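Local coordinates for reducing-end xylose-releasing exo-oligoxylanase Rex8A (Paenibacillus barcinonensis, PDB 6SUD), which hydrolyses xylooligosaccharides as an exo-acting family 8 glycoside hydrolase, releasing xylose from their reducing ends during xylan breakdown, at residues L275-F280 and S333-G338; K107-W112 and H162-Q167. The protein carries 1 engineered substitution. One frame throughout, in Å; residues are numbered along the deposited sequence.

Contact 1 of 2, residues L275-F280 and S333-G338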
loop_
_atom_site.group_PDB
_atom_site.type_symbol
_atom_site.label_atom_id
_atom_site.label_comp_id
_atom_site.label_asym_id
_atom_site.label_seq_id
_atom_site.Cartn_x
_atom_site.Cartn_y
_atom_site.Cartn_z
ATOM N N LEU A 275 -6.395 3.843 7.480
ATOM C CA LEU A 275 -7.080 4.469 6.324
ATOM C C LEU A 275 -8.498 3.887 6.202
ATOM O O LEU A 275 -9.417 4.669 5.916
ATOM C CB LEU A 275 -6.246 4.300 5.052
ATOM C CG LEU A 275 -6.674 5.152 3.855
ATOM C CD1 LEU A 275 -6.647 6.644 4.160
ATOM C CD2 LEU A 275 -5.791 4.841 2.660
ATOM N N ASP A 276 -8.690 2.589 6.462
ATOM C CA ASP A 276 -10.040 1.952 6.426
ATOM C C ASP A 276 -10.951 2.628 7.459
ATOM O O ASP A 276 -12.162 2.827 7.179
ATOM C CB ASP A 276 -9.978 0.455 6.724
ATOM C CG ASP A 276 -11.325 -0.227 6.547
ATOM O OD1 ASP A 276 -11.939 -0.026 5.489
ATOM O OD2 ASP A 276 -11.763 -0.929 7.491
ATOM N N TRP A 277 -10.403 2.899 8.646
ATOM C CA TRP A 277 -11.146 3.608 9.719
ATOM C C TRP A 277 -11.526 5.007 9.219
ATOM O O TRP A 277 -12.712 5.359 9.307
ATOM C CB TRP A 277 -10.349 3.666 11.018
ATOM C CG TRP A 277 -11.096 4.405 12.081
ATOM C CD1 TRP A 277 -10.839 5.646 12.566
ATOM C CD2 TRP A 277 -12.273 3.945 12.756
ATOM N NE1 TRP A 277 -11.752 5.983 13.518
ATOM C CE2 TRP A 277 -12.652 4.965 13.654
ATOM C CE3 TRP A 277 -13.047 2.782 12.682
ATOM C CZ2 TRP A 277 -13.770 4.848 14.477
ATOM C CZ3 TRP A 277 -14.165 2.681 13.485
ATOM C CH2 TRP A 277 -14.517 3.697 14.375
ATOM N N GLU A 278 -10.560 5.754 8.679
ATOM C CA GLU A 278 -10.790 7.135 8.165
ATOM C C GLU A 278 -11.891 7.108 7.085
ATOM O O GLU A 278 -12.836 7.912 7.178
ATOM C CB GLU A 278 -9.482 7.752 7.670
ATOM C CG GLU A 278 -9.648 9.138 7.067
ATOM C CD GLU A 278 -10.319 10.203 7.918
ATOM O OE1 GLU A 278 -10.533 9.964 9.128
ATOM O OE2 GLU A 278 -10.621 11.295 7.361
ATOM N N TRP A 279 -11.796 6.219 6.094
ATOM C CA TRP A 279 -12.731 6.192 4.932
ATOM C C TRP A 279 -14.111 5.658 5.328
ATOM O O TRP A 279 -15.114 6.235 4.833
ATOM C CB TRP A 279 -12.147 5.372 3.777
ATOM C CG TRP A 279 -11.055 6.076 3.031
ATOM C CD1 TRP A 279 -10.466 7.263 3.354
ATOM C CD2 TRP A 279 -10.405 5.621 1.830
ATOM N NE1 TRP A 279 -9.511 7.586 2.427
ATOM C CE2 TRP A 279 -9.448 6.600 1.484
ATOM C CE3 TRP A 279 -10.533 4.488 1.016
ATOM C CZ2 TRP A 279 -8.625 6.471 0.365
ATOM C CZ3 TRP A 279 -9.723 4.372 -0.094
ATOM C CH2 TRP A 279 -8.792 5.361 -0.418
ATOM N N PHE A 280 -14.186 4.569 6.103
ATOM C CA PHE A 280 -15.442 3.774 6.255
ATOM C C PHE A 280 -15.912 3.691 7.711
ATOM O O PHE A 280 -17.118 3.437 7.881
ATOM C CB PHE A 280 -15.274 2.396 5.613
ATOM C CG PHE A 280 -15.161 2.489 4.116
ATOM C CD1 PHE A 280 -16.218 2.963 3.357
ATOM C CD2 PHE A 280 -14.004 2.131 3.457
ATOM C CE1 PHE A 280 -16.113 3.085 1.984
ATOM C CE2 PHE A 280 -13.887 2.279 2.084
ATOM C CZ PHE A 280 -14.950 2.733 1.341
ATOM N N SER A 333 -2.406 7.442 13.511
ATOM C CA SER A 333 -3.074 8.593 14.179
ATOM C C SER A 333 -4.407 8.943 13.502
ATOM O O SER A 333 -5.224 9.626 14.164
ATOM C CB SER A 333 -2.166 9.762 14.296
ATOM O OG SER A 333 -1.133 9.465 15.240
ATOM N N LEU A 334 -4.657 8.509 12.257
ATOM C CA LEU A 334 -6.018 8.638 11.663
ATOM C C LEU A 334 -7.046 7.907 12.538
ATOM O O LEU A 334 -8.219 8.320 12.503
ATOM C CB LEU A 334 -6.060 8.108 10.225
ATOM C CG LEU A 334 -5.475 9.019 9.152
ATOM C CD1 LEU A 334 -5.355 8.285 7.824
ATOM C CD2 LEU A 334 -6.292 10.283 8.997
ATOM N N ALA A 335 -6.652 6.858 13.263
ATOM C CA ALA A 335 -7.592 6.005 14.035
ATOM C C ALA A 335 -7.330 6.096 15.541
ATOM O O ALA A 335 -8.294 6.045 16.308
ATOM C CB ALA A 335 -7.515 4.583 13.550
ATOM N N ALA A 336 -6.068 6.189 15.959
ATOM C CA ALA A 336 -5.683 6.173 17.390
ATOM C C ALA A 336 -6.293 7.396 18.084
ATOM O O ALA A 336 -6.319 8.491 17.477
ATOM C CB ALA A 336 -4.180 6.146 17.537
ATOM N N ASP A 337 -6.785 7.213 19.301
ATOM C CA ASP A 337 -7.272 8.324 20.167
ATOM C C ASP A 337 -6.546 8.272 21.514
ATOM O O ASP A 337 -7.042 8.886 22.489
ATOM C CB ASP A 337 -8.784 8.235 20.340
ATOM C CG ASP A 337 -9.222 6.982 21.074
ATOM O OD1 ASP A 337 -8.332 6.210 21.497
ATOM O OD2 ASP A 337 -10.444 6.791 21.219
ATOM N N GLY A 338 -5.418 7.560 21.568
ATOM C CA GLY A 338 -4.630 7.365 22.802
ATOM C C GLY A 338 -3.647 8.504 23.041
ATOM O O GLY A 338 -3.653 9.496 22.304
#
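Trp277 and Glu278, on the last turns of helix 268-280, face Ala335 and Leu334, where the short 3-10 turn after helix 322-331 runs out into a loop. The backbones come closest at two neighbouring pairs: the CA atoms of Trp277 and Ala335, like those of Glu278 and Leu334, are 6.1 Å apart. Across this gap the segments meet mainly through carbon atoms. Trp277 extends with CG anti to its own backbone N (chi1 179°), which sets the pyrrole part of the indole beside the loop; CD1 touches the methyl CB of Ala335 at 3.6 Å. The carbonyl O of Leu334 lies at the rim of the same ring, near its plane, 3.7 Å from CD1. Family 8 glycoside hydrolases fold as an (alpha/alpha)6 barrel, and this contact joins the end of one helix to the link between helices 322-331 and 341-349, away from the xylose sites. Leu334 reaches the helix with its two methyl branches. CD2 packs on CG of Glu278 at 4.0 Å, the two side chains crossing at about a right angle, while CD1 meets Leu275 CD1 at 4.2 Å. CG and CD of Glu278 lie against the leucine, and the chain bends at chi2 (55°) before the carboxylate, whose OE2 accepts a hydrogen bond from Ala15 N in the N-terminal region. Arg281 makes a cation-pi contact with the Trp277 indole, and Ser290 of helix 285-297 touches Ala335.

Contact 2 of 2, residues K107-W112 and H162-Q167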
loop_
_atom_site.group_PDB
_atom_site.type_symbol
_atom_site.label_atom_id
_atom_site.label_comp_id
_atom_site.label_asym_id
_atom_site.label_seq_id
_atom_site.Cartn_x
_atom_site.Cartn_y
_atom_site.Cartn_z
ATOM N N LYS A 107 -1.675 -14.306 -17.365
ATOM C CA LYS A 107 -2.307 -13.347 -18.308
ATOM C C LYS A 107 -2.999 -12.224 -17.527
ATOM O O LYS A 107 -3.832 -12.542 -16.660
ATOM C CB LYS A 107 -3.339 -14.083 -19.169
ATOM C CG LYS A 107 -3.965 -13.251 -20.282
ATOM C CD LYS A 107 -4.805 -14.070 -21.242
ATOM C CE LYS A 107 -6.199 -14.347 -20.726
ATOM N NZ LYS A 107 -7.105 -13.192 -20.944
ATOM N N ASP A 108 -2.662 -10.962 -17.830
ATOM C CA ASP A 108 -3.304 -9.732 -17.285
ATOM C C ASP A 108 -2.717 -9.383 -15.910
ATOM O O ASP A 108 -2.934 -8.250 -15.466
ATOM C CB ASP A 108 -4.832 -9.847 -17.229
ATOM C CG ASP A 108 -5.485 -10.120 -18.576
ATOM O OD1 ASP A 108 -4.853 -9.816 -19.605
ATOM O OD2 ASP A 108 -6.630 -10.625 -18.582
ATOM N N TYR A 109 -2.010 -10.313 -15.256
ATOM C CA TYR A 109 -1.146 -10.005 -14.080
ATOM C C TYR A 109 0.125 -9.285 -14.547
ATOM O O TYR A 109 0.426 -9.247 -15.763
ATOM C CB TYR A 109 -0.754 -11.272 -13.312
ATOM C CG TYR A 109 -1.858 -12.052 -12.639
ATOM C CD1 TYR A 109 -3.085 -11.492 -12.318
ATOM C CD2 TYR A 109 -1.630 -13.360 -12.248
ATOM C CE1 TYR A 109 -4.057 -12.221 -11.653
ATOM C CE2 TYR A 109 -2.591 -14.107 -11.593
ATOM C CZ TYR A 109 -3.808 -13.530 -11.282
ATOM O OH TYR A 109 -4.756 -14.264 -10.622
ATOM N N PHE A 110 0.868 -8.729 -13.587
ATOM C CA PHE A 110 2.138 -7.985 -13.808
ATOM C C PHE A 110 3.286 -8.791 -13.208
ATOM O O PHE A 110 3.130 -9.295 -12.084
ATOM C CB PHE A 110 2.069 -6.598 -13.173
ATOM C CG PHE A 110 0.945 -5.753 -13.716
ATOM C CD1 PHE A 110 -0.354 -5.932 -13.269
ATOM C CD2 PHE A 110 1.188 -4.822 -14.714
ATOM C CE1 PHE A 110 -1.394 -5.172 -13.791
ATOM C CE2 PHE A 110 0.154 -4.057 -15.229
ATOM C CZ PHE A 110 -1.134 -4.232 -14.760
ATOM N N ALA A 111 4.360 -8.963 -13.966
ATOM C CA ALA A 111 5.621 -9.577 -13.490
ATOM C C ALA A 111 6.108 -8.739 -12.303
ATOM O O ALA A 111 6.055 -7.506 -12.401
ATOM C CB ALA A 111 6.627 -9.620 -14.618
ATOM N N TRP A 112 6.433 -9.358 -11.173
ATOM C CA TRP A 112 6.547 -8.588 -9.908
ATOM C C TRP A 112 7.766 -7.660 -9.981
ATOM O O TRP A 112 7.775 -6.653 -9.273
ATOM C CB TRP A 112 6.569 -9.480 -8.665
ATOM C CG TRP A 112 7.842 -10.215 -8.371
ATOM C CD1 TRP A 112 8.179 -11.461 -8.806
ATOM C CD2 TRP A 112 8.914 -9.800 -7.497
ATOM N NE1 TRP A 112 9.386 -11.841 -8.290
ATOM C CE2 TRP A 112 9.866 -10.840 -7.488
ATOM C CE3 TRP A 112 9.173 -8.647 -6.752
ATOM C CZ2 TRP A 112 11.051 -10.768 -6.755
ATOM C CZ3 TRP A 112 10.340 -8.572 -6.027
ATOM C CH2 TRP A 112 11.254 -9.628 -6.019
ATOM N N HIS A 162 -10.702 -8.737 -12.863
ATOM C CA HIS A 162 -11.271 -9.962 -13.499
ATOM C C HIS A 162 -10.279 -11.127 -13.361
ATOM O O HIS A 162 -10.687 -12.202 -12.870
ATOM C CB HIS A 162 -11.625 -9.751 -14.970
ATOM C CG HIS A 162 -12.085 -11.023 -15.595
ATOM N ND1 HIS A 162 -13.328 -11.541 -15.333
ATOM C CD2 HIS A 162 -11.462 -11.909 -16.406
ATOM C CE1 HIS A 162 -13.469 -12.682 -15.975
ATOM N NE2 HIS A 162 -12.335 -12.936 -16.634
ATOM N N ALA A 163 -9.025 -10.930 -13.784
ATOM C CA ALA A 163 -7.973 -11.968 -13.718
ATOM C C ALA A 163 -7.744 -12.349 -12.247
ATOM O O ALA A 163 -7.647 -13.546 -11.943
ATOM C CB ALA A 163 -6.722 -11.492 -14.404
ATOM N N CYS A 164 -7.737 -11.367 -11.341
ATOM C CA CYS A 164 -7.520 -11.586 -9.886
ATOM C C CYS A 164 -8.499 -12.632 -9.341
ATOM O O CYS A 164 -8.098 -13.409 -8.465
ATOM C CB CYS A 164 -7.697 -10.297 -9.104
ATOM S SG CYS A 164 -6.293 -9.172 -9.310
ATOM N N LEU A 165 -9.749 -12.635 -9.806
ATOM C CA LEU A 165 -10.768 -13.573 -9.275
ATOM C C LEU A 165 -10.938 -14.798 -10.179
ATOM O O LEU A 165 -11.325 -15.841 -9.630
ATOM C CB LEU A 165 -12.100 -12.846 -9.095
ATOM C CG LEU A 165 -12.082 -11.669 -8.125
ATOM C CD1 LEU A 165 -13.505 -11.220 -7.833
ATOM C CD2 LEU A 165 -11.342 -12.022 -6.833
ATOM N N HIS A 166 -10.654 -14.693 -11.480
ATOM C CA HIS A 166 -11.101 -15.702 -12.478
ATOM C C HIS A 166 -9.942 -16.322 -13.259
ATOM O O HIS A 166 -10.237 -17.068 -14.214
ATOM C CB HIS A 166 -12.110 -15.063 -13.432
ATOM C CG HIS A 166 -13.322 -14.548 -12.739
ATOM N ND1 HIS A 166 -14.241 -15.391 -12.144
ATOM C CD2 HIS A 166 -13.767 -13.291 -12.545
ATOM C CE1 HIS A 166 -15.214 -14.664 -11.614
ATOM N NE2 HIS A 166 -14.945 -13.377 -11.854
ATOM N N GLN A 167 -8.688 -16.048 -12.883
ATOM C CA GLN A 167 -7.497 -16.616 -13.572
ATOM C C GLN A 167 -7.613 -18.146 -13.640
ATOM O O GLN A 167 -7.215 -18.693 -14.683
ATOM C CB GLN A 167 -6.197 -16.190 -12.885
ATOM C CG GLN A 167 -4.940 -16.540 -13.659
ATOM C CD GLN A 167 -4.752 -15.700 -14.898
ATOM O OE1 GLN A 167 -5.227 -16.044 -15.987
ATOM N NE2 GLN A 167 -4.039 -14.593 -14.748
HETATM O O HOH W 1 -6.643 -13.671 -17.274
#
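Tyr109 and Gln167 approach from opposite directions, with ring and amide planes 88° apart, so that the amide stands upright on the phenol. NE2 of Gln167 sits over the ring centre, 3.5 Å above its plane. That nitrogen also donates a fairly straight hydrogen bond to Lys107 O (2.8 Å, 162° at the hydrogen). Lys107 O lies close to the amide plane, whereas NE2 is tilted from the carbonyl plane. With CG anti to the backbone N (chi1 -171°), the Gln167 side chain leaves the helix toward the loop, and a bend at chi2 brings NE2 between Lys107 O and the ring. Water 1 lies within bonding reach of both Gln167 OE1 (3.0 Å) and Lys107 O (3.1 Å), near the direct bond. The Tyr109 ring turns its edge to the helix backbone, with CE1 3.8 Å from Cys164 N; its hydroxyl is hydrogen-bonded to Asp174 O. Beside it, CB of Ala163 packs on Asp108 CB at 3.8 Å. Within the loop segment, Lys107 NZ forms a salt bridge with Asp108 OD2 (3.5 Å). Through Tyr109, Asp108 and the Gln167 bond the loop rests on helix 153-170, while Glu130 of helix 127-144 touches Tyr109 and Cys164, and Trp112, which contacts a bound xylose, leads into strand 113-114.

In the fold
From the N terminus, the chain passes helix 85-99 and enters the loop of 107-112, then runs through strands 113-114 and 120-122 and helix 127-144 before 162-167, on helix 153-170, closes contact 2. Contact 1 opens more than a hundred residues later at the end of helix 268-280 and closes after helix 322-331, a loop that takes in helix 285-297. The loops follow in series, neither nested nor crossed. The centres of contacts 1 and 2 lie 31 Å apart, on opposite sides of the chain's centre. Contact 2 ties the loop before strand 113-114 to helix 153-170; contact 1 ties the end of helix 268-280 to the 322-331/341-349 connection, all within the family 8 range.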